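Local coordinates for myosin-I heavy chain (Dictyostelium discoideum, PDB 5EJR), which is an actin-based class VII myosin motor taking part in phagocytosis and adhesion, represented here by a MyTH4-FERM unit of its tail, at residues Lys59-Ile71 with Arg96-Gln110. Residues are numbered along the deposited sequence; the frame is centred on the assembly and turned at random.
Sequences KLSKKAIKNFSEI and RGIENHELRDEIYCQ
Arg96 reaches across to helix 59-71 and settles among Lys63, Lys66, Asn67 and Glu70 as a knob in a hole. Its guanidinium grips a single carboxylate oxygen end-on: Arg96 NH1 and NH2 each lie 2.8 Å from Glu70 OE1, which stays in the guanidinium plane while both nitrogens come from above the carboxylate. Arg96 NH1 also donates to Asn67 OD1 (2.8 Å), in a clearly bent bond. The bend at chi3 (-62°) turns the otherwise extended arginine so that one face lies over the backbone of Asn67. With an alanine in its place, Glu70 would probably lose its charge partner and Asn67 OD1 this donor.

Asn67 suits the middle of the interface because its short amide gives as well as accepts: Asn67 ND2 bonds Gln110 OE1 at 2.9 Å. Gln110, long enough to cross between the helices, turns its other amide end to the backbone, Gln110 NE2 meeting Ala64 O at 2.8 Å in a nearly straight bond (176°). Both ends of its buried amide are thus engaged, while its CG and CD abut the edge of the Phe68 ring, the planes almost perpendicular. The small Ala64 probably helps this amide reach the helix backbone.

Toward the start of helix 59-71, two branched apolar side chains meet, Leu103 CD1 on Leu60 CB (3.9 Å), and the long, extended Lys63 reaches the rim, its NZ bonding Asn100 OD1 (2.8 Å). Asn100, where helix 86-99 ends, is itself steadied by ND2 bonding Arg96 O.

Farther out, Ser92 also bonds Glu70 OE1. This all-helical corner belongs to the MyTH4 domain: helix 59-71 runs at 33° to helix 104-110, Ile93 of helix 86-99 touches Asn67, Ile71 and Ile107, and helix 121-137 adds Leu130 against Ile71 and Leu134 against Ile107.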
ATOM      1  N   LYS A  59      16.219 -24.058  17.487  1.00 48.51           N
ATOM      2  CA  LYS A  59      15.125 -23.076  17.437  1.00 47.68           C
ATOM      3  C   LYS A  59      14.921 -22.672  15.947  1.00 50.41           C
ATOM      4  O   LYS A  59      13.790 -22.655  15.452  1.00 50.03           O
ATOM      5  CB  LYS A  59      15.504 -21.836  18.268  1.00 48.82           C
ATOM      6  CG  LYS A  59      14.354 -20.903  18.577  1.00 65.80           C
ATOM      7  CD  LYS A  59      14.872 -19.680  19.301  1.00 80.00           C
ATOM      8  CE  LYS A  59      13.772 -19.012  20.073  1.00 96.04           C
ATOM      9  NZ  LYS A  59      14.280 -17.876  20.889  1.00108.19           N
ATOM     10  N   LEU A  60      16.043 -22.392  15.252  1.00 46.02           N
ATOM     11  CA  LEU A  60      16.096 -22.003  13.840  1.00 45.18           C
ATOM     12  C   LEU A  60      15.744 -23.158  12.906  1.00 48.59           C
ATOM     13  O   LEU A  60      15.074 -22.932  11.889  1.00 47.44           O
ATOM     14  CB  LEU A  60      17.481 -21.423  13.489  1.00 45.04           C
ATOM     15  CG  LEU A  60      17.865 -20.129  14.213  1.00 49.36           C
ATOM     16  CD1 LEU A  60      19.335 -19.830  14.058  1.00 49.79           C
ATOM     17  CD2 LEU A  60      16.989 -18.955  13.789  1.00 49.95           C
ATOM     18  N   SER A  61      16.178 -24.393  13.258  1.00 45.26           N
ATOM     19  CA  SER A  61      15.912 -25.603  12.473  1.00 46.33           C
ATOM     20  C   SER A  61      14.424 -25.930  12.442  1.00 50.11           C
ATOM     21  O   SER A  61      13.935 -26.404  11.419  1.00 47.78           O
ATOM     22  CB  SER A  61      16.684 -26.802  13.024  1.00 52.36           C
ATOM     23  OG  SER A  61      17.990 -26.445  13.450  1.00 66.47           O
ATOM     24  N   LYS A  62      13.708 -25.684  13.560  1.00 49.22           N
ATOM     25  CA  LYS A  62      12.266 -25.938  13.669  1.00 49.32           C
ATOM     26  C   LYS A  62      11.488 -25.048  12.698  1.00 50.65           C
ATOM     27  O   LYS A  62      10.553 -25.529  12.059  1.00 51.28           O
ATOM     28  CB  LYS A  62      11.779 -25.750  15.113  1.00 52.78           C
ATOM     29  CG  LYS A  62      10.383 -26.327  15.378  1.00 75.78           C
ATOM     30  CD  LYS A  62       9.893 -25.985  16.782  1.00 91.35           C
ATOM     31  CE  LYS A  62       8.441 -26.338  17.002  1.00105.19           C
ATOM     32  NZ  LYS A  62       8.239 -27.797  17.208  1.00115.83           N
ATOM     33  N   LYS A  63      11.901 -23.769  12.568  1.00 44.08           N
ATOM     34  CA  LYS A  63      11.293 -22.786  11.658  1.00 42.22           C
ATOM     35  C   LYS A  63      11.637 -23.144  10.195  1.00 45.30           C
ATOM     36  O   LYS A  63      10.827 -22.905   9.297  1.00 44.11           O
ATOM     37  CB  LYS A  63      11.795 -21.367  11.972  1.00 43.25           C
ATOM     38  CG  LYS A  63      11.340 -20.800  13.311  1.00 49.92           C
ATOM     39  CD  LYS A  63      11.982 -19.448  13.567  1.00 45.43           C
ATOM     40  CE  LYS A  63      11.729 -18.962  14.970  1.00 48.80           C
ATOM     41  NZ  LYS A  63      11.900 -17.489  15.075  1.00 53.76           N
ATOM     42  N   ALA A  64      12.843 -23.705   9.974  1.00 42.50           N
ATOM     43  CA  ALA A  64      13.340 -24.121   8.658  1.00 42.58           C
ATOM     44  C   ALA A  64      12.517 -25.294   8.125  1.00 47.54           C
ATOM     45  O   ALA A  64      12.279 -25.360   6.917  1.00 47.39           O
ATOM     46  CB  ALA A  64      14.795 -24.506   8.753  1.00 43.68           C
ATOM     47  N   ILE A  65      12.055 -26.193   9.035  1.00 44.22           N
ATOM     48  CA  ILE A  65      11.213 -27.348   8.713  1.00 43.90           C
ATOM     49  C   ILE A  65       9.861 -26.861   8.221  1.00 45.49           C
ATOM     50  O   ILE A  65       9.421 -27.319   7.159  1.00 45.87           O
ATOM     51  CB  ILE A  65      11.090 -28.369   9.888  1.00 47.31           C
ATOM     52  CG1 ILE A  65      12.437 -29.061  10.158  1.00 48.48           C
ATOM     53  CG2 ILE A  65       9.974 -29.411   9.621  1.00 48.24           C
ATOM     54  CD1 ILE A  65      12.639 -29.530  11.616  1.00 56.44           C
ATOM     55  N   LYS A  66       9.201 -25.944   8.979  1.00 40.00           N
ATOM     56  CA  LYS A  66       7.897 -25.374   8.582  1.00 39.59           C
ATOM     57  C   LYS A  66       8.035 -24.640   7.240  1.00 42.13           C
ATOM     58  O   LYS A  66       7.133 -24.740   6.402  1.00 42.88           O
ATOM     59  CB  LYS A  66       7.355 -24.400   9.646  1.00 42.82           C
ATOM     60  CG  LYS A  66       5.899 -23.980   9.429  1.00 55.72           C
ATOM     61  CD  LYS A  66       5.494 -22.863  10.376  1.00 70.29           C
ATOM     62  CE  LYS A  66       4.010 -22.588  10.358  1.00 84.15           C
ATOM     63  NZ  LYS A  66       3.652 -21.466  11.266  1.00 90.33           N
ATOM     64  N   ASN A  67       9.156 -23.903   7.059  1.00 36.16           N
ATOM     65  CA  ASN A  67       9.461 -23.146   5.842  1.00 35.57           C
ATOM     66  C   ASN A  67       9.561 -24.061   4.627  1.00 41.01           C
ATOM     67  O   ASN A  67       9.051 -23.708   3.556  1.00 41.26           O
ATOM     68  CB  ASN A  67      10.767 -22.397   5.993  1.00 34.67           C
ATOM     69  CG  ASN A  67      11.003 -21.433   4.857  1.00 37.50           C
ATOM     70  OD1 ASN A  67      10.478 -20.324   4.827  1.00 32.59           O
ATOM     71  ND2 ASN A  67      11.739 -21.862   3.873  1.00 35.41           N
ATOM     72  N   PHE A  68      10.223 -25.243   4.795  1.00 38.00           N
ATOM     73  CA  PHE A  68      10.380 -26.208   3.717  1.00 38.04           C
ATOM     74  C   PHE A  68       9.050 -26.665   3.187  1.00 45.40           C
ATOM     75  O   PHE A  68       8.842 -26.602   1.976  1.00 46.01           O
ATOM     76  CB  PHE A  68      11.256 -27.398   4.123  1.00 39.13           C
ATOM     77  CG  PHE A  68      11.716 -28.187   2.923  1.00 40.01           C
ATOM     78  CD1 PHE A  68      12.818 -27.778   2.183  1.00 42.19           C
ATOM     79  CD2 PHE A  68      11.038 -29.328   2.520  1.00 41.66           C
ATOM     80  CE1 PHE A  68      13.239 -28.503   1.070  1.00 44.03           C
ATOM     81  CE2 PHE A  68      11.449 -30.043   1.398  1.00 44.74           C
ATOM     82  CZ  PHE A  68      12.551 -29.632   0.689  1.00 43.05           C
ATOM     83  N   SER A  69       8.128 -27.058   4.084  1.00 44.25           N
ATOM     84  CA  SER A  69       6.785 -27.484   3.688  1.00 44.21           C
ATOM     85  C   SER A  69       6.019 -26.356   2.966  1.00 45.12           C
ATOM     86  O   SER A  69       5.220 -26.650   2.084  1.00 45.05           O
ATOM     87  CB  SER A  69       5.997 -28.037   4.876  1.00 47.41           C
ATOM     88  OG  SER A  69       5.627 -27.044   5.816  1.00 55.48           O
ATOM     89  N   GLU A  70       6.307 -25.074   3.306  1.00 38.96           N
ATOM     90  CA  GLU A  70       5.683 -23.915   2.662  1.00 37.46           C
ATOM     91  C   GLU A  70       6.225 -23.732   1.238  1.00 41.98           C
ATOM     92  O   GLU A  70       5.442 -23.465   0.320  1.00 41.52           O
ATOM     93  CB  GLU A  70       5.831 -22.650   3.521  1.00 38.15           C
ATOM     94  CG  GLU A  70       4.960 -22.718   4.767  1.00 47.67           C
ATOM     95  CD  GLU A  70       4.948 -21.527   5.703  1.00 60.66           C
ATOM     96  OE1 GLU A  70       5.740 -20.579   5.497  1.00 47.71           O
ATOM     97  OE2 GLU A  70       4.155 -21.562   6.669  1.00 58.32           O
ATOM     98  N   ILE A  71       7.553 -23.925   1.052  1.00 36.14           N
ATOM     99  CA  ILE A  71       8.209 -23.890  -0.260  1.00 34.54           C
ATOM    100  C   ILE A  71       7.542 -24.959  -1.158  1.00 38.91           C
ATOM    101  O   ILE A  71       7.119 -24.659  -2.278  1.00 37.22           O
ATOM    102  CB  ILE A  71       9.746 -24.049  -0.111  1.00 35.89           C
ATOM    103  CG1 ILE A  71      10.342 -22.764   0.499  1.00 35.81           C
ATOM    104  CG2 ILE A  71      10.415 -24.398  -1.449  1.00 35.24           C
ATOM    105  CD1 ILE A  71      11.873 -22.688   0.639  1.00 37.93           C
ATOM    106  N   ARG A  96       9.124 -14.793   6.981  1.00 34.52           N
ATOM    107  CA  ARG A  96      10.068 -15.576   7.786  1.00 34.79           C
ATOM    108  C   ARG A  96      11.506 -15.144   7.491  1.00 40.97           C
ATOM    109  O   ARG A  96      12.279 -14.940   8.422  1.00 40.72           O
ATOM    110  CB  ARG A  96       9.852 -17.084   7.559  1.00 32.23           C
ATOM    111  CG  ARG A  96      10.690 -18.007   8.463  1.00 33.38           C
ATOM    112  CD  ARG A  96      10.357 -19.470   8.268  1.00 36.16           C
ATOM    113  NE  ARG A  96       8.965 -19.802   8.596  1.00 37.12           N
ATOM    114  CZ  ARG A  96       7.999 -19.991   7.701  1.00 51.33           C
ATOM    115  NH1 ARG A  96       8.253 -19.866   6.400  1.00 27.25           N
ATOM    116  NH2 ARG A  96       6.768 -20.284   8.096  1.00 41.73           N
ATOM    117  N   GLY A  97      11.834 -14.944   6.211  1.00 37.56           N
ATOM    118  CA  GLY A  97      13.161 -14.488   5.808  1.00 36.94           C
ATOM    119  C   GLY A  97      13.512 -13.088   6.263  1.00 38.81           C
ATOM    120  O   GLY A  97      14.650 -12.844   6.673  1.00 38.06           O
ATOM    121  N   ILE A  98      12.539 -12.152   6.173  1.00 34.46           N
ATOM    122  CA  ILE A  98      12.680 -10.746   6.612  1.00 34.38           C
ATOM    123  C   ILE A  98      13.027 -10.676   8.122  1.00 42.37           C
ATOM    124  O   ILE A  98      14.054 -10.094   8.482  1.00 42.12           O
ATOM    125  CB  ILE A  98      11.391  -9.901   6.275  1.00 35.57           C
ATOM    126  CG1 ILE A  98      11.312  -9.550   4.770  1.00 34.64           C
ATOM    127  CG2 ILE A  98      11.294  -8.630   7.135  1.00 36.18           C
ATOM    128  CD1 ILE A  98       9.952  -9.030   4.298  1.00 41.92           C
ATOM    129  N   GLU A  99      12.175 -11.287   8.980  1.00 40.64           N
ATOM    130  CA  GLU A  99      12.324 -11.220  10.432  1.00 41.91           C
ATOM    131  C   GLU A  99      13.345 -12.216  11.022  1.00 46.28           C
ATOM    132  O   GLU A  99      13.953 -11.899  12.049  1.00 45.79           O
ATOM    133  CB  GLU A  99      10.969 -11.309  11.155  1.00 44.02           C
ATOM    134  CG  GLU A  99      10.160 -12.573  10.923  1.00 59.01           C
ATOM    135  CD  GLU A  99       8.691 -12.351  10.610  1.00 90.29           C
ATOM    136  OE1 GLU A  99       8.363 -11.325   9.968  1.00 81.81           O
ATOM    137  OE2 GLU A  99       7.875 -13.242  10.943  1.00 91.99           O
ATOM    138  N   ASN A 100      13.550 -13.384  10.389  1.00 42.57           N
ATOM    139  CA  ASN A 100      14.548 -14.341  10.872  1.00 42.21           C
ATOM    140  C   ASN A 100      15.730 -14.287   9.925  1.00 44.79           C
ATOM    141  O   ASN A 100      15.846 -15.052   8.966  1.00 43.48           O
ATOM    142  CB  ASN A 100      13.970 -15.737  11.048  1.00 44.55           C
ATOM    143  CG  ASN A 100      12.780 -15.753  11.961  1.00 63.43           C
ATOM    144  OD1 ASN A 100      12.915 -15.737  13.191  1.00 59.01           O
ATOM    145  ND2 ASN A 100      11.590 -15.746  11.372  1.00 50.34           N
ATOM    146  N   HIS A 101      16.545 -13.280  10.154  1.00 42.10           N
ATOM    147  CA  HIS A 101      17.742 -12.895   9.426  1.00 42.96           C
ATOM    148  C   HIS A 101      18.762 -14.039   9.192  1.00 48.12           C
ATOM    149  O   HIS A 101      19.374 -14.124   8.116  1.00 48.24           O
ATOM    150  CB  HIS A 101      18.355 -11.721  10.193  1.00 45.24           C
ATOM    151  CG  HIS A 101      19.817 -11.529  10.016  1.00 51.12           C
ATOM    152  ND1 HIS A 101      20.317 -10.724   9.004  1.00 54.04           N
ATOM    153  CD2 HIS A 101      20.847 -11.990  10.767  1.00 54.53           C
ATOM    154  CE1 HIS A 101      21.635 -10.762   9.137  1.00 54.59           C
ATOM    155  NE2 HIS A 101      22.001 -11.513  10.189  1.00 55.28           N
ATOM    156  N   GLU A 102      18.957 -14.895  10.209  1.00 43.24           N
ATOM    157  CA  GLU A 102      19.914 -16.008  10.198  1.00 43.23           C
ATOM    158  C   GLU A 102      19.337 -17.255   9.501  1.00 45.06           C
ATOM    159  O   GLU A 102      20.021 -18.269   9.353  1.00 44.32           O
ATOM    160  CB  GLU A 102      20.458 -16.293  11.629  1.00 45.55           C
ATOM    161  CG  GLU A 102      19.429 -16.325  12.762  1.00 57.49           C
ATOM    162  CD  GLU A 102      18.677 -15.041  13.078  1.00 74.67           C
ATOM    163  OE1 GLU A 102      17.430 -15.032  12.938  1.00 49.08           O
ATOM    164  OE2 GLU A 102      19.339 -14.027  13.397  1.00 75.30           O
ATOM    165  N   LEU A 103      18.109 -17.139   8.998  1.00 41.63           N
ATOM    166  CA  LEU A 103      17.421 -18.205   8.267  1.00 42.41           C
ATOM    167  C   LEU A 103      17.447 -17.957   6.742  1.00 46.51           C
ATOM    168  O   LEU A 103      16.926 -18.777   5.986  1.00 47.67           O
ATOM    169  CB  LEU A 103      15.978 -18.259   8.776  1.00 42.47           C
ATOM    170  CG  LEU A 103      15.362 -19.611   9.076  1.00 47.80           C
ATOM    171  CD1 LEU A 103      16.252 -20.454   9.966  1.00 47.98           C
ATOM    172  CD2 LEU A 103      14.023 -19.433   9.731  1.00 47.75           C
ATOM    173  N   ARG A 104      18.078 -16.852   6.297  1.00 41.38           N
ATOM    174  CA  ARG A 104      18.100 -16.409   4.897  1.00 39.96           C
ATOM    175  C   ARG A 104      18.829 -17.358   3.951  1.00 42.69           C
ATOM    176  O   ARG A 104      18.224 -17.753   2.951  1.00 41.54           O
ATOM    177  CB  ARG A 104      18.626 -14.981   4.774  1.00 36.85           C
ATOM    178  CG  ARG A 104      17.576 -13.992   5.261  1.00 42.45           C
ATOM    179  CD  ARG A 104      18.139 -12.612   5.462  1.00 46.28           C
ATOM    180  NE  ARG A 104      17.151 -11.729   6.081  1.00 42.64           N
ATOM    181  CZ  ARG A 104      17.337 -10.430   6.252  1.00 43.62           C
ATOM    182  NH1 ARG A 104      18.465  -9.861   5.864  1.00 31.71           N
ATOM    183  NH2 ARG A 104      16.396  -9.690   6.816  1.00 33.67           N
ATOM    184  N   ASP A 105      20.087 -17.751   4.273  1.00 39.29           N
ATOM    185  CA  ASP A 105      20.870 -18.719   3.477  1.00 38.95           C
ATOM    186  C   ASP A 105      20.118 -20.040   3.330  1.00 39.72           C
ATOM    187  O   ASP A 105      20.088 -20.613   2.236  1.00 40.31           O
ATOM    188  CB  ASP A 105      22.240 -18.979   4.113  1.00 41.93           C
ATOM    189  CG  ASP A 105      23.194 -17.816   4.013  1.00 52.04           C
ATOM    190  OD1 ASP A 105      22.911 -16.878   3.235  1.00 51.10           O
ATOM    191  OD2 ASP A 105      24.223 -17.841   4.708  1.00 62.29           O
ATOM    192  N   GLU A 106      19.502 -20.492   4.425  0.50 34.55           N
ATOM    193  CA  GLU A 106      18.721 -21.709   4.505  0.50 34.22           C
ATOM    194  C   GLU A 106      17.473 -21.654   3.614  0.50 36.17           C
ATOM    195  O   GLU A 106      17.110 -22.675   3.021  0.50 35.35           O
ATOM    196  CB  GLU A 106      18.371 -21.998   5.972  0.50 35.72           C
ATOM    197  CG  GLU A 106      18.298 -23.481   6.287  0.50 44.22           C
ATOM    198  CD  GLU A 106      16.994 -24.149   5.905  0.50 58.85           C
ATOM    199  OE1 GLU A 106      15.973 -23.434   5.765  0.50 39.44           O
ATOM    200  OE2 GLU A 106      16.987 -25.395   5.764  0.50 53.14           O
ATOM    201  N   ILE A 107      16.831 -20.469   3.495  1.00 31.97           N
ATOM    202  CA  ILE A 107      15.659 -20.303   2.632  1.00 30.38           C
ATOM    203  C   ILE A 107      16.082 -20.453   1.161  1.00 34.00           C
ATOM    204  O   ILE A 107      15.442 -21.239   0.450  1.00 33.77           O
ATOM    205  CB  ILE A 107      14.814 -19.030   2.925  1.00 32.85           C
ATOM    206  CG1 ILE A 107      14.280 -19.083   4.380  1.00 32.94           C
ATOM    207  CG2 ILE A 107      13.630 -18.941   1.936  1.00 32.37           C
ATOM    208  CD1 ILE A 107      13.602 -17.788   4.899  1.00 25.35           C
ATOM    209  N   TYR A 108      17.199 -19.778   0.757  1.00 30.06           N
ATOM    210  CA  TYR A 108      17.768 -19.791  -0.601  1.00 30.19           C
ATOM    211  C   TYR A 108      18.217 -21.203  -1.019  1.00 35.53           C
ATOM    212  O   TYR A 108      17.989 -21.596  -2.153  1.00 34.62           O
ATOM    213  CB  TYR A 108      18.972 -18.844  -0.697  1.00 30.86           C
ATOM    214  CG  TYR A 108      18.625 -17.425  -1.095  1.00 31.51           C
ATOM    215  CD1 TYR A 108      18.527 -17.060  -2.437  1.00 32.98           C
ATOM    216  CD2 TYR A 108      18.471 -16.429  -0.135  1.00 32.42           C
ATOM    217  CE1 TYR A 108      18.254 -15.741  -2.810  1.00 32.57           C
ATOM    218  CE2 TYR A 108      18.162 -15.118  -0.494  1.00 32.21           C
ATOM    219  CZ  TYR A 108      18.067 -14.776  -1.832  1.00 37.89           C
ATOM    220  OH  TYR A 108      17.821 -13.470  -2.172  1.00 37.05           O
ATOM    221  N   CYS A 109      18.860 -21.953  -0.094  1.00 34.89           N
ATOM    222  CA  CYS A 109      19.304 -23.333  -0.325  1.00 36.96           C
ATOM    223  C   CYS A 109      18.116 -24.267  -0.469  1.00 39.86           C
ATOM    224  O   CYS A 109      18.128 -25.064  -1.393  1.00 38.68           O
ATOM    225  CB  CYS A 109      20.261 -23.796   0.766  1.00 38.59           C
ATOM    226  SG  CYS A 109      21.838 -22.912   0.786  1.00 42.88           S
ATOM    227  N   GLN A 110      17.061 -24.137   0.375  1.00 37.18           N
ATOM    228  CA  GLN A 110      15.863 -24.998   0.256  1.00 36.54           C
ATOM    229  C   GLN A 110      15.154 -24.787  -1.071  1.00 39.19           C
ATOM    230  O   GLN A 110      14.628 -25.750  -1.637  1.00 38.51           O
ATOM    231  CB  GLN A 110      14.837 -24.743   1.367  1.00 36.56           C
ATOM    232  CG  GLN A 110      15.212 -25.245   2.754  1.00 41.39           C
ATOM    233  CD  GLN A 110      14.114 -24.985   3.772  1.00 49.27           C
ATOM    234  OE1 GLN A 110      13.079 -24.363   3.493  1.00 37.61           O
ATOM    235  NE2 GLN A 110      14.291 -25.511   4.972  1.00 42.38           N
TER